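PDB 4F2E: CupA from Streptococcus pneumoniae, which probably serves as a cupredoxin-fold copper chaperone in copper resistance, carrying Cu(I) at a site that holds two copper ions. Local coordinates for residues Q14-E19 with E27-K32; G22-E27 with I39-K44; K44-C49 with L64-E69; I53-F58 with Y70-T75. All coordinates share one frame; numbering follows the deposited sequence.

Contact 1 (Q14-E19 with E27-K32); sequences QEIRVE and ELIVLK
Gln14 and Lys32 lie at one end, and Ile16 and Ile29 in the middle, of a splayed beta hairpin in the cupredoxin fold of CupA. Strands 13-20 and 24-31 run antiparallel, the short segments at 173° to each other, but their axes come no nearer than 8.6 Å. No backbone hydrogen bond joins the two segments, and side chains span the gap instead.

The polar part is a two-pronged grip. A chi1 of 62° sets CG of Gln14 between its own backbone N and carbonyl carbon, and the extended chain beyond carries the amide to the backbone of Lys32. There Lys32 N donates to Gln14 OE1 at 2.8 Å, in the carbonyl plane and on a lone pair, while Gln14 NE2 donates to Lys32 O at 2.9 Å along a less straight path. Gln9 NE2 also donates to OE1, and Val35 O also accepts from NE2, leaving each end of this buried amide with two partners and its rotation fixed. Leu31 adds an apolar flank, its CG 3.8 Å from Gln14 CD.

The apolar part is made by branched residues. Val18 only brushes Ile29, with the CG2 atoms 4.5 Å apart. Met95 of strand 92-97 packs on Ile29 and Leu31, and Phe41 of strand 37-43 on Val18. Ile16 and Ile29 cross at a slant, and the terminal CD1 of Ile16 presses to within 3.4 Å of CG2 of Ile29, tighter than usual for two methyl groups.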
loop_
_atom_site.group_PDB
_atom_site.type_symbol
_atom_site.label_atom_id
_atom_site.label_comp_id
_atom_site.label_asym_id
_atom_site.label_seq_id
_atom_site.Cartn_x
_atom_site.Cartn_y
_atom_site.Cartn_z
ATOM N N GLN A 14 -1.003 -1.129 12.613
ATOM C CA GLN A 14 -0.731 0.182 12.044
ATOM C C GLN A 14 -1.510 0.297 10.750
ATOM O O GLN A 14 -1.694 -0.690 10.046
ATOM C CB GLN A 14 0.769 0.385 11.803
ATOM C CG GLN A 14 1.389 -0.591 10.814
ATOM C CD GLN A 14 2.899 -0.455 10.730
ATOM O OE1 GLN A 14 3.443 0.647 10.840
ATOM N NE2 GLN A 14 3.586 -1.579 10.542
ATOM N N GLU A 15 -1.977 1.499 10.445
ATOM C CA GLU A 15 -2.864 1.691 9.312
ATOM C C GLU A 15 -2.484 2.919 8.509
ATOM O O GLU A 15 -2.130 3.960 9.065
ATOM C CB GLU A 15 -4.307 1.821 9.795
ATOM C CG GLU A 15 -5.314 2.071 8.691
ATOM C CD GLU A 15 -6.725 2.118 9.221
ATOM O OE1 GLU A 15 -7.247 1.050 9.606
ATOM O OE2 GLU A 15 -7.301 3.224 9.272
ATOM N N ILE A 16 -2.558 2.791 7.195
ATOM C CA ILE A 16 -2.374 3.936 6.326
ATOM C C ILE A 16 -3.361 3.841 5.178
ATOM O O ILE A 16 -3.655 2.748 4.687
ATOM C CB ILE A 16 -0.931 4.036 5.810
ATOM C CG1 ILE A 16 -0.726 5.360 5.072
ATOM C CG2 ILE A 16 -0.591 2.841 4.933
ATOM C CD1 ILE A 16 0.720 5.758 4.935
ATOM N N ARG A 17 -3.886 4.990 4.773
ATOM C CA ARG A 17 -4.871 5.051 3.708
ATOM C C ARG A 17 -4.228 5.564 2.429
ATOM O O ARG A 17 -3.509 6.564 2.436
ATOM C CB ARG A 17 -6.040 5.950 4.117
ATOM C CG ARG A 17 -6.762 5.483 5.373
ATOM C CD ARG A 17 -7.987 6.341 5.654
ATOM N NE ARG A 17 -8.936 6.307 4.545
ATOM C CZ ARG A 17 -9.917 5.417 4.429
ATOM N NH1 ARG A 17 -10.732 5.459 3.383
ATOM N NH2 ARG A 17 -10.081 4.485 5.357
ATOM N N VAL A 18 -4.486 4.863 1.332
ATOM C CA VAL A 18 -3.941 5.240 0.036
ATOM C C VAL A 18 -5.080 5.443 -0.949
ATOM O O VAL A 18 -5.894 4.547 -1.154
ATOM C CB VAL A 18 -2.971 4.167 -0.498
ATOM C CG1 VAL A 18 -2.450 4.548 -1.879
ATOM C CG2 VAL A 18 -1.822 3.966 0.473
ATOM N N GLU A 19 -5.148 6.632 -1.538
ATOM C CA GLU A 19 -6.147 6.923 -2.553
ATOM C C GLU A 19 -5.645 6.461 -3.909
ATOM O O GLU A 19 -4.514 6.761 -4.294
ATOM C CB GLU A 19 -6.453 8.421 -2.593
ATOM C CG GLU A 19 -7.514 8.796 -3.615
ATOM C CD GLU A 19 -7.860 10.272 -3.588
ATOM O OE1 GLU A 19 -7.783 10.882 -2.500
ATOM O OE2 GLU A 19 -8.208 10.822 -4.655
ATOM N N GLU A 27 2.204 8.044 -2.395
ATOM C CA GLU A 27 2.921 6.959 -3.069
ATOM C C GLU A 27 4.227 6.638 -2.349
ATOM O O GLU A 27 5.027 5.823 -2.813
ATOM C CB GLU A 27 3.190 7.309 -4.534
ATOM C CG GLU A 27 4.108 8.504 -4.732
ATOM C CD GLU A 27 4.309 8.854 -6.195
ATOM O OE1 GLU A 27 3.452 8.483 -7.024
ATOM O OE2 GLU A 27 5.326 9.503 -6.515
ATOM N N LEU A 28 4.450 7.317 -1.228
ATOM C CA LEU A 28 5.563 7.027 -0.338
ATOM C C LEU A 28 4.977 6.821 1.046
ATOM O O LEU A 28 4.382 7.734 1.614
ATOM C CB LEU A 28 6.561 8.187 -0.307
ATOM C CG LEU A 28 7.386 8.470 -1.562
ATOM C CD1 LEU A 28 8.220 9.726 -1.372
ATOM C CD2 LEU A 28 8.277 7.287 -1.902
ATOM N N ILE A 29 5.124 5.616 1.578
ATOM C CA ILE A 29 4.581 5.305 2.893
ATOM C C ILE A 29 5.634 4.685 3.797
ATOM O O ILE A 29 6.553 4.014 3.324
ATOM C CB ILE A 29 3.335 4.394 2.797
ATOM C CG1 ILE A 29 3.694 3.030 2.205
ATOM C CG2 ILE A 29 2.252 5.065 1.964
ATOM C CD1 ILE A 29 2.512 2.081 2.111
ATOM N N VAL A 30 5.500 4.923 5.096
ATOM C CA VAL A 30 6.501 4.493 6.062
ATOM C C VAL A 30 5.849 3.699 7.185
ATOM O O VAL A 30 4.977 4.205 7.892
ATOM C CB VAL A 30 7.271 5.700 6.646
ATOM C CG1 VAL A 30 8.353 5.223 7.598
ATOM C CG2 VAL A 30 7.877 6.536 5.527
ATOM N N LEU A 31 6.278 2.449 7.336
ATOM C CA LEU A 31 5.713 1.546 8.330
ATOM C C LEU A 31 6.742 1.129 9.371
ATOM O O LEU A 31 7.948 1.142 9.112
ATOM C CB LEU A 31 5.149 0.295 7.653
ATOM C CG LEU A 31 3.717 0.370 7.118
ATOM C CD1 LEU A 31 3.543 1.522 6.139
ATOM C CD2 LEU A 31 3.332 -0.951 6.469
ATOM N N LYS A 32 6.253 0.755 10.550
ATOM C CA LYS A 32 7.104 0.236 11.611
ATOM C C LYS A 32 7.326 -1.263 11.446
ATOM O O LYS A 32 6.384 -2.025 11.214
ATOM C CB LYS A 32 6.490 0.501 12.987
ATOM C CG LYS A 32 6.614 1.928 13.484
ATOM C CD LYS A 32 6.216 2.007 14.952
ATOM C CE LYS A 32 6.325 3.425 15.487
ATOM N NZ LYS A 32 7.722 3.936 15.426
#

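Contact 2 (G22-E27 with I39-K44); sequences GGYTPE and IVFDRK
Tyr24 and Phe41 carry the whole contact between 22-27 and 39-44, as an offset edge-to-face (T-shaped) aromatic pair. The ring planes stand at 83° and the centroids are 6.0 Å apart. Phe41 turns its edge toward the face of Tyr24, and the nearest atoms are Phe41 CE2 and Tyr24 CD1, separated by 4.0 Å. The CB bond of Phe41 does not point at Tyr24; with CG set beside the backbone N (chi1 -71°), it is the end of the side chain that comes near.

Around this pair the packing is dense. Val18 of strand 13-20 and Ile53 of strand 52-55 touch both side chains, Leu50 and Met91 lie against Tyr24, and Val72 and Phe55 against Phe41. The pair thus fills the interior of the cupredoxin sandwich beneath the metal site, with the nearest atom of the Tyr24 side chain about 6 Å from a copper ion.

The outer parts of both segments are looser. Gly22, Thr25 and Glu27 are exposed, and the peptide bond before Pro26 is cis, at a point where strand 24-31 is irregular. Lys44 NZ reaches Asp42 OD2 within its own segment only at 3.8 Å, a long, weak salt bridge.

No hydrogen bond crosses between the segments. Cohesion therefore probably comes from dispersion and the burial of apolar surface, perhaps helped by the weakly positive C-H edge of Phe41 facing the electron-rich face of Tyr24.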
loop_
_atom_site.group_PDB
_atom_site.type_symbol
_atom_site.label_atom_id
_atom_site.label_comp_id
_atom_site.label_asym_id
_atom_site.label_seq_id
_atom_site.Cartn_x
_atom_site.Cartn_y
_atom_site.Cartn_z
ATOM N N GLY A 22 -5.197 8.093 -10.540
ATOM C CA GLY A 22 -4.087 8.353 -11.440
ATOM C C GLY A 22 -2.783 7.878 -10.832
ATOM O O GLY A 22 -1.741 8.521 -10.959
ATOM N N GLY A 23 -2.847 6.731 -10.170
ATOM C CA GLY A 23 -1.736 6.245 -9.381
ATOM C C GLY A 23 -2.152 6.176 -7.926
ATOM O O GLY A 23 -3.329 5.996 -7.621
ATOM N N TYR A 24 -1.187 6.337 -7.030
ATOM C CA TYR A 24 -1.439 6.188 -5.605
ATOM C C TYR A 24 -0.981 7.434 -4.881
ATOM O O TYR A 24 0.100 7.944 -5.146
ATOM C CB TYR A 24 -0.698 4.956 -5.071
ATOM C CG TYR A 24 -0.970 3.745 -5.925
ATOM C CD1 TYR A 24 -2.214 3.135 -5.903
ATOM C CD2 TYR A 24 -0.005 3.244 -6.789
ATOM C CE1 TYR A 24 -2.491 2.045 -6.699
ATOM C CE2 TYR A 24 -0.272 2.146 -7.593
ATOM C CZ TYR A 24 -1.518 1.553 -7.541
ATOM O OH TYR A 24 -1.803 0.466 -8.333
ATOM N N THR A 25 -1.811 7.942 -3.978
ATOM C CA THR A 25 -1.384 9.043 -3.129
ATOM C C THR A 25 -1.867 8.805 -1.702
ATOM O O THR A 25 -3.047 8.552 -1.476
ATOM C CB THR A 25 -1.844 10.419 -3.671
ATOM O OG1 THR A 25 -1.180 11.464 -2.948
ATOM C CG2 THR A 25 -3.353 10.587 -3.548
ATOM N N PRO A 26 -0.940 8.839 -0.737
ATOM C CA PRO A 26 0.499 9.033 -0.954
ATOM C C PRO A 26 1.158 7.811 -1.604
ATOM O O PRO A 26 0.709 6.679 -1.393
ATOM C CB PRO A 26 1.035 9.223 0.467
ATOM C CG PRO A 26 0.093 8.441 1.320
ATOM C CD PRO A 26 -1.260 8.627 0.686
ATOM N N GLU A 27 2.204 8.044 -2.395
ATOM C CA GLU A 27 2.921 6.959 -3.069
ATOM C C GLU A 27 4.227 6.638 -2.349
ATOM O O GLU A 27 5.027 5.823 -2.813
ATOM C CB GLU A 27 3.190 7.309 -4.534
ATOM C CG GLU A 27 4.108 8.504 -4.732
ATOM C CD GLU A 27 4.309 8.854 -6.195
ATOM O OE1 GLU A 27 3.452 8.483 -7.024
ATOM O OE2 GLU A 27 5.326 9.503 -6.515
ATOM N N ILE A 39 -3.083 -1.545 4.895
ATOM C CA ILE A 39 -2.903 -0.534 3.870
ATOM C C ILE A 39 -4.213 -0.468 3.102
ATOM O O ILE A 39 -4.549 -1.374 2.339
ATOM C CB ILE A 39 -1.712 -0.862 2.954
ATOM C CG1 ILE A 39 -0.478 -1.185 3.804
ATOM C CG2 ILE A 39 -1.423 0.301 2.015
ATOM C CD1 ILE A 39 0.711 -1.686 3.012
ATOM N N VAL A 40 -4.969 0.595 3.351
ATOM C CA VAL A 40 -6.338 0.691 2.879
ATOM C C VAL A 40 -6.396 1.452 1.564
ATOM O O VAL A 40 -6.202 2.670 1.533
ATOM C CB VAL A 40 -7.224 1.397 3.918
ATOM C CG1 VAL A 40 -8.680 1.374 3.476
ATOM C CG2 VAL A 40 -7.061 0.735 5.281
ATOM N N PHE A 41 -6.664 0.732 0.480
ATOM C CA PHE A 41 -6.756 1.343 -0.837
ATOM C C PHE A 41 -8.184 1.750 -1.140
ATOM O O PHE A 41 -9.084 0.909 -1.192
ATOM C CB PHE A 41 -6.226 0.394 -1.913
ATOM C CG PHE A 41 -4.740 0.208 -1.864
ATOM C CD1 PHE A 41 -4.173 -0.732 -1.019
ATOM C CD2 PHE A 41 -3.905 0.988 -2.650
ATOM C CE1 PHE A 41 -2.805 -0.896 -0.962
ATOM C CE2 PHE A 41 -2.533 0.827 -2.595
ATOM C CZ PHE A 41 -1.982 -0.114 -1.754
ATOM N N ASP A 42 -8.387 3.047 -1.337
ATOM C CA ASP A 42 -9.701 3.569 -1.674
ATOM C C ASP A 42 -9.691 3.912 -3.154
ATOM O O ASP A 42 -9.043 4.875 -3.564
ATOM C CB ASP A 42 -9.999 4.809 -0.834
ATOM C CG ASP A 42 -11.407 5.322 -1.030
ATOM O OD1 ASP A 42 -12.268 4.538 -1.480
ATOM O OD2 ASP A 42 -11.653 6.507 -0.727
ATOM N N ARG A 43 -10.393 3.118 -3.959
ATOM C CA ARG A 43 -10.298 3.265 -5.406
ATOM C C ARG A 43 -11.308 4.256 -5.967
ATOM O O ARG A 43 -12.519 4.070 -5.837
ATOM C CB ARG A 43 -10.431 1.923 -6.126
ATOM C CG ARG A 43 -10.240 2.077 -7.620
ATOM C CD ARG A 43 -10.298 0.772 -8.369
ATOM N NE ARG A 43 -10.130 1.011 -9.800
ATOM C CZ ARG A 43 -10.241 0.077 -10.736
ATOM N NH1 ARG A 43 -10.530 -1.171 -10.398
ATOM N NH2 ARG A 43 -10.064 0.395 -12.013
ATOM N N LYS A 44 -10.793 5.302 -6.609
ATOM C CA LYS A 44 -11.629 6.366 -7.148
ATOM C C LYS A 44 -11.419 6.565 -8.648
ATOM O O LYS A 44 -12.055 7.419 -9.262
ATOM C CB LYS A 44 -11.360 7.672 -6.400
ATOM C CG LYS A 44 -11.711 7.605 -4.922
ATOM C CD LYS A 44 -11.385 8.905 -4.211
ATOM C CE LYS A 44 -11.822 8.858 -2.757
ATOM N NZ LYS A 44 -11.489 10.120 -2.041
#

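Contact 3 (K44-C49 with L64-E69); sequences KDPSPC and LPMGEE. With CU1 (copper (I) ion), chain B; CU1 (copper (I) ion), chain C.
Met66 reaches across to the backbone of Lys44, Asp45 and Pro46 and makes essentially the whole contact. Its terminal CE rests 3.4 Å from Lys44 O, and its SD lies 3.6 Å from Pro46 N, against the peptide group that joins Asp45 to Pro46. The proline ring runs alongside the thioether, pointing the same way, with Pro46 CB 3.9 Å from Met66 SD. A bend at chi2 (60°) turns the end of the methionine chain toward these partners.

Behind Met66 stands a type II beta turn from Pro65 to Glu68, in which Gly67 takes the positive phi of the third position; the closing bond from Glu68 N to Pro65 O is long, at 3.3 Å. Backbone hydrogen bonds between Arg43 and both Gly67 and Glu68 moor this turn to the end of strand 37-43.

The two segments are neighbouring loops at the metal-binding end of the cupredoxin fold. Beyond the part that meets Met66, 44-49 continues to the copper site through two small turns in succession. In an Asx turn, Ser47 N donates to Asp45 OD1 at 2.9 Å, meeting it on the anti side and somewhat out of the carboxylate plane. The other Asp45 oxygen, OD2, accepts from Gly22 N. An ST turn follows, with Cys49 N bonded to Ser47 OG at 3.2 Å.

Cys49 SG bridges the two Cu(I) ions, at 2.2 Å from each. The carbonyl O of Cys49 also binds the ion that Cys86 ligates, whereas Met88 and Met90 bind the other.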
loop_
_atom_site.group_PDB
_atom_site.type_symbol
_atom_site.label_atom_id
_atom_site.label_comp_id
_atom_site.label_asym_id
_atom_site.label_seq_id
_atom_site.Cartn_x
_atom_site.Cartn_y
_atom_site.Cartn_z
ATOM N N LYS A 44 -10.793 5.302 -6.609
ATOM C CA LYS A 44 -11.629 6.366 -7.148
ATOM C C LYS A 44 -11.419 6.565 -8.648
ATOM O O LYS A 44 -12.055 7.419 -9.262
ATOM C CB LYS A 44 -11.360 7.672 -6.400
ATOM C CG LYS A 44 -11.711 7.605 -4.922
ATOM C CD LYS A 44 -11.385 8.905 -4.211
ATOM C CE LYS A 44 -11.822 8.858 -2.757
ATOM N NZ LYS A 44 -11.489 10.120 -2.041
ATOM N N ASP A 45 -10.530 5.767 -9.230
ATOM C CA ASP A 45 -10.189 5.877 -10.645
ATOM C C ASP A 45 -10.541 4.564 -11.348
ATOM O O ASP A 45 -9.977 3.521 -11.029
ATOM C CB ASP A 45 -8.695 6.179 -10.780
ATOM C CG ASP A 45 -8.264 6.439 -12.212
ATOM O OD1 ASP A 45 -8.932 5.960 -13.151
ATOM O OD2 ASP A 45 -7.232 7.121 -12.390
ATOM N N PRO A 46 -11.480 4.613 -12.306
ATOM C CA PRO A 46 -11.994 3.392 -12.939
ATOM C C PRO A 46 -11.110 2.846 -14.062
ATOM O O PRO A 46 -11.475 1.848 -14.683
ATOM C CB PRO A 46 -13.334 3.850 -13.517
ATOM C CG PRO A 46 -13.096 5.271 -13.869
ATOM C CD PRO A 46 -12.184 5.815 -12.789
ATOM N N SER A 47 -9.971 3.478 -14.319
ATOM C CA SER A 47 -9.086 3.001 -15.376
ATOM C C SER A 47 -8.704 1.545 -15.160
ATOM O O SER A 47 -8.294 1.163 -14.062
ATOM C CB SER A 47 -7.815 3.837 -15.444
ATOM O OG SER A 47 -6.910 3.260 -16.373
ATOM N N PRO A 48 -8.829 0.723 -16.211
ATOM C CA PRO A 48 -8.395 -0.676 -16.116
ATOM C C PRO A 48 -6.928 -0.803 -15.704
ATOM O O PRO A 48 -6.534 -1.835 -15.170
ATOM C CB PRO A 48 -8.604 -1.202 -17.540
ATOM C CG PRO A 48 -9.714 -0.351 -18.079
ATOM C CD PRO A 48 -9.476 1.016 -17.504
ATOM N N CYS A 49 -6.136 0.236 -15.945
ATOM C CA CYS A 49 -4.739 0.230 -15.522
ATOM C C CYS A 49 -4.620 -0.007 -14.013
ATOM O O CYS A 49 -3.617 -0.542 -13.537
ATOM C CB CYS A 49 -4.065 1.551 -15.910
ATOM S SG CYS A 49 -2.262 1.603 -15.699
ATOM N N LEU A 64 -8.803 -4.547 -7.006
ATOM C CA LEU A 64 -9.352 -3.400 -6.295
ATOM C C LEU A 64 -10.693 -3.030 -6.907
ATOM O O LEU A 64 -10.745 -2.577 -8.046
ATOM C CB LEU A 64 -8.417 -2.198 -6.410
ATOM C CG LEU A 64 -7.021 -2.278 -5.802
ATOM C CD1 LEU A 64 -6.346 -0.927 -5.985
ATOM C CD2 LEU A 64 -7.080 -2.653 -4.334
ATOM N N PRO A 65 -11.787 -3.219 -6.156
ATOM C CA PRO A 65 -13.100 -2.861 -6.706
ATOM C C PRO A 65 -13.259 -1.347 -6.829
ATOM O O PRO A 65 -12.916 -0.610 -5.905
ATOM C CB PRO A 65 -14.081 -3.413 -5.663
ATOM C CG PRO A 65 -13.295 -4.426 -4.882
ATOM C CD PRO A 65 -11.899 -3.889 -4.851
ATOM N N MET A 66 -13.770 -0.892 -7.967
ATOM C CA MET A 66 -13.999 0.532 -8.184
ATOM C C MET A 66 -14.981 1.107 -7.164
ATOM O O MET A 66 -16.009 0.495 -6.857
ATOM C CB MET A 66 -14.511 0.783 -9.604
ATOM C CG MET A 66 -14.904 2.226 -9.875
ATOM S SD MET A 66 -13.533 3.379 -9.670
ATOM C CE MET A 66 -14.412 4.937 -9.662
ATOM N N GLY A 67 -14.655 2.282 -6.637
ATOM C CA GLY A 67 -15.539 2.988 -5.727
ATOM C C GLY A 67 -15.614 2.372 -4.346
ATOM O O GLY A 67 -16.490 2.716 -3.553
ATOM N N GLU A 68 -14.694 1.461 -4.054
ATOM C CA GLU A 68 -14.689 0.784 -2.762
ATOM C C GLU A 68 -13.308 0.749 -2.122
ATOM O O GLU A 68 -12.296 1.043 -2.765
ATOM C CB GLU A 68 -15.234 -0.638 -2.903
ATOM C CG GLU A 68 -16.673 -0.693 -3.393
ATOM C CD GLU A 68 -17.198 -2.109 -3.510
ATOM O OE1 GLU A 68 -16.421 -3.057 -3.275
ATOM O OE2 GLU A 68 -18.393 -2.271 -3.835
ATOM N N GLU A 69 -13.283 0.398 -0.841
ATOM C CA GLU A 69 -12.038 0.206 -0.118
ATOM C C GLU A 69 -11.616 -1.249 -0.206
ATOM O O GLU A 69 -12.449 -2.157 -0.175
ATOM C CB GLU A 69 -12.200 0.579 1.356
ATOM C CG GLU A 69 -12.320 2.060 1.637
ATOM C CD GLU A 69 -12.382 2.351 3.124
ATOM O OE1 GLU A 69 -12.624 3.518 3.496
ATOM O OE2 GLU A 69 -12.188 1.407 3.922
HETATM CU CU CU1 B . -1.643 0.248 -14.140
HETATM CU CU CU1 C . -1.559 0.168 -17.284
#

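Contact 4 (I53-F58 with Y70-T75); sequences IVFPDF and YVVEIT
Phe58 and Phe55 present ring faces to Ile74 and Val72. Over the centre of the Phe58 ring sits Ile74 CD1, 3.9 Å from the centroid and only 5° off the normal, a clear CH-pi contact. The Phe55 ring is met less squarely: Val72 CG1 lies 4.0 Å above the plane of one face, shifted toward the rim. Phe82 makes an edge-to-face pair with Phe58, while Phe84 meets Phe55 with the planes nearly parallel.

The branches of Ile74 divide the work on Phe58. Its chi1 of 58° lifts the CG1 branch up to the ring, putting CD1 over it, while CG2 settles 3.8 Å from Phe58 CB. Val72 likewise uses both methyls, its CG2 touching Ile53 CG2 at 4.0 Å. Within its own segment, Phe58 N donates to Phe55 O.

No hydrogen bond spans the segments. Strand 52-55 pairs with 60-63 and 80-86, and strand 69-74 with 37-43, so these aromatic and branched aliphatic side chains pack methyl against ring between the two layers of a cupredoxin beta sandwich, with Phe58 at the edge of the core.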
loop_
_atom_site.group_PDB
_atom_site.type_symbol
_atom_site.label_atom_id
_atom_site.label_comp_id
_atom_site.label_asym_id
_atom_site.label_seq_id
_atom_site.Cartn_x
_atom_site.Cartn_y
_atom_site.Cartn_z
ATOM N N ILE A 53 -3.735 -4.423 -7.409
ATOM C CA ILE A 53 -2.643 -3.923 -6.584
ATOM C C ILE A 53 -1.679 -5.074 -6.316
ATOM O O ILE A 53 -2.106 -6.201 -6.058
ATOM C CB ILE A 53 -3.153 -3.313 -5.253
ATOM C CG1 ILE A 53 -2.014 -2.619 -4.500
ATOM C CG2 ILE A 53 -3.812 -4.379 -4.377
ATOM C CD1 ILE A 53 -1.412 -1.437 -5.242
ATOM N N VAL A 54 -0.384 -4.784 -6.390
ATOM C CA VAL A 54 0.651 -5.801 -6.236
ATOM C C VAL A 54 1.734 -5.352 -5.256
ATOM O O VAL A 54 2.287 -4.260 -5.393
ATOM C CB VAL A 54 1.319 -6.132 -7.595
ATOM C CG1 VAL A 54 2.325 -7.264 -7.443
ATOM C CG2 VAL A 54 0.274 -6.495 -8.634
ATOM N N PHE A 55 2.007 -6.189 -4.255
ATOM C CA PHE A 55 3.162 -6.033 -3.374
ATOM C C PHE A 55 4.021 -7.274 -3.591
ATOM O O PHE A 55 3.838 -8.279 -2.909
ATOM C CB PHE A 55 2.730 -5.955 -1.906
ATOM C CG PHE A 55 2.171 -4.619 -1.496
ATOM C CD1 PHE A 55 0.923 -4.208 -1.936
ATOM C CD2 PHE A 55 2.883 -3.791 -0.638
ATOM C CE1 PHE A 55 0.405 -2.982 -1.548
ATOM C CE2 PHE A 55 2.368 -2.566 -0.249
ATOM C CZ PHE A 55 1.126 -2.165 -0.700
ATOM N N PRO A 56 4.974 -7.204 -4.532
ATOM C CA PRO A 56 5.703 -8.404 -4.960
ATOM C C PRO A 56 6.548 -9.050 -3.862
ATOM O O PRO A 56 6.748 -10.264 -3.896
ATOM C CB PRO A 56 6.594 -7.889 -6.097
ATOM C CG PRO A 56 6.742 -6.431 -5.832
ATOM C CD PRO A 56 5.438 -5.993 -5.231
ATOM N N ASP A 57 7.034 -8.263 -2.908
ATOM C CA ASP A 57 7.853 -8.814 -1.830
ATOM C C ASP A 57 7.037 -9.611 -0.826
ATOM O O ASP A 57 7.579 -10.437 -0.091
ATOM C CB ASP A 57 8.615 -7.703 -1.114
ATOM C CG ASP A 57 9.469 -6.895 -2.057
ATOM O OD1 ASP A 57 9.131 -5.721 -2.303
ATOM O OD2 ASP A 57 10.465 -7.446 -2.566
ATOM N N PHE A 58 5.732 -9.363 -0.797
ATOM C CA PHE A 58 4.866 -9.966 0.207
ATOM C C PHE A 58 3.891 -10.988 -0.373
ATOM O O PHE A 58 3.104 -11.581 0.361
ATOM C CB PHE A 58 4.129 -8.869 0.984
ATOM C CG PHE A 58 5.050 -7.953 1.740
ATOM C CD1 PHE A 58 5.394 -8.229 3.053
ATOM C CD2 PHE A 58 5.587 -6.828 1.134
ATOM C CE1 PHE A 58 6.253 -7.398 3.751
ATOM C CE2 PHE A 58 6.448 -5.993 1.828
ATOM C CZ PHE A 58 6.776 -6.278 3.141
ATOM N N TYR A 70 -10.314 -1.469 -0.312
ATOM C CA TYR A 70 -9.767 -2.808 -0.206
ATOM C C TYR A 70 -8.514 -2.752 0.645
ATOM O O TYR A 70 -7.645 -1.916 0.415
ATOM C CB TYR A 70 -9.434 -3.387 -1.577
ATOM C CG TYR A 70 -8.826 -4.760 -1.476
ATOM C CD1 TYR A 70 -9.630 -5.890 -1.432
ATOM C CD2 TYR A 70 -7.451 -4.927 -1.393
ATOM C CE1 TYR A 70 -9.084 -7.147 -1.325
ATOM C CE2 TYR A 70 -6.891 -6.187 -1.286
ATOM C CZ TYR A 70 -7.716 -7.293 -1.253
ATOM O OH TYR A 70 -7.177 -8.555 -1.146
ATOM N N VAL A 71 -8.415 -3.645 1.622
ATOM C CA VAL A 71 -7.306 -3.611 2.564
ATOM C C VAL A 71 -6.252 -4.667 2.274
ATOM O O VAL A 71 -6.535 -5.866 2.271
ATOM C CB VAL A 71 -7.790 -3.781 4.016
ATOM C CG1 VAL A 71 -6.617 -3.663 4.981
ATOM C CG2 VAL A 71 -8.846 -2.742 4.341
ATOM N N VAL A 72 -5.032 -4.206 2.026
ATOM C CA VAL A 72 -3.883 -5.090 1.954
ATOM C C VAL A 72 -3.329 -5.260 3.361
ATOM O O VAL A 72 -3.003 -4.283 4.037
ATOM C CB VAL A 72 -2.792 -4.518 1.031
ATOM C CG1 VAL A 72 -1.500 -5.303 1.181
ATOM C CG2 VAL A 72 -3.263 -4.529 -0.414
ATOM N N GLU A 73 -3.246 -6.503 3.818
ATOM C CA GLU A 73 -2.699 -6.781 5.137
ATOM C C GLU A 73 -1.365 -7.499 5.024
ATOM O O GLU A 73 -1.263 -8.545 4.382
ATOM C CB GLU A 73 -3.682 -7.598 5.971
ATOM C CG GLU A 73 -5.004 -6.884 6.192
ATOM C CD GLU A 73 -5.955 -7.677 7.054
ATOM O OE1 GLU A 73 -6.798 -8.406 6.488
ATOM O OE2 GLU A 73 -5.862 -7.570 8.295
ATOM N N ILE A 74 -0.342 -6.909 5.631
ATOM C CA ILE A 74 0.984 -7.507 5.687
ATOM C C ILE A 74 1.581 -7.234 7.059
ATOM O O ILE A 74 1.167 -6.301 7.744
ATOM C CB ILE A 74 1.926 -6.926 4.605
ATOM C CG1 ILE A 74 2.060 -5.409 4.761
ATOM C CG2 ILE A 74 1.433 -7.280 3.208
ATOM C CD1 ILE A 74 3.083 -4.786 3.826
ATOM N N THR A 75 2.543 -8.053 7.465
ATOM C CA THR A 75 3.300 -7.786 8.683
ATOM C C THR A 75 4.781 -7.783 8.330
ATOM O O THR A 75 5.412 -8.839 8.267
ATOM C CB THR A 75 3.017 -8.828 9.783
ATOM O OG1 THR A 75 1.616 -8.832 10.089
ATOM C CG2 THR A 75 3.805 -8.498 11.048
#

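In the fold
From the N terminus, contact 1 closes the hairpin of strands 13-20 and 24-31. Contact 2 crosses it: its first segment falls within that hairpin and shares Glu27, and its second brings in strand 37-43, which runs parallel to 13-20. Contact 3 follows in series from the shared Lys44 and closes a loop around strands 52-55 and 60-63 at the copper end. Contact 4 opens inside that loop and crosses contact 3, ending on strand 69-74, which pairs with 37-43 and so leads back to contact 2. The Arg17-Glu69 salt bridge links contacts 1 and 3, and Tyr70 and Val72 of contact 4 pair through the backbone with Phe41 and Ile39 of contact 2.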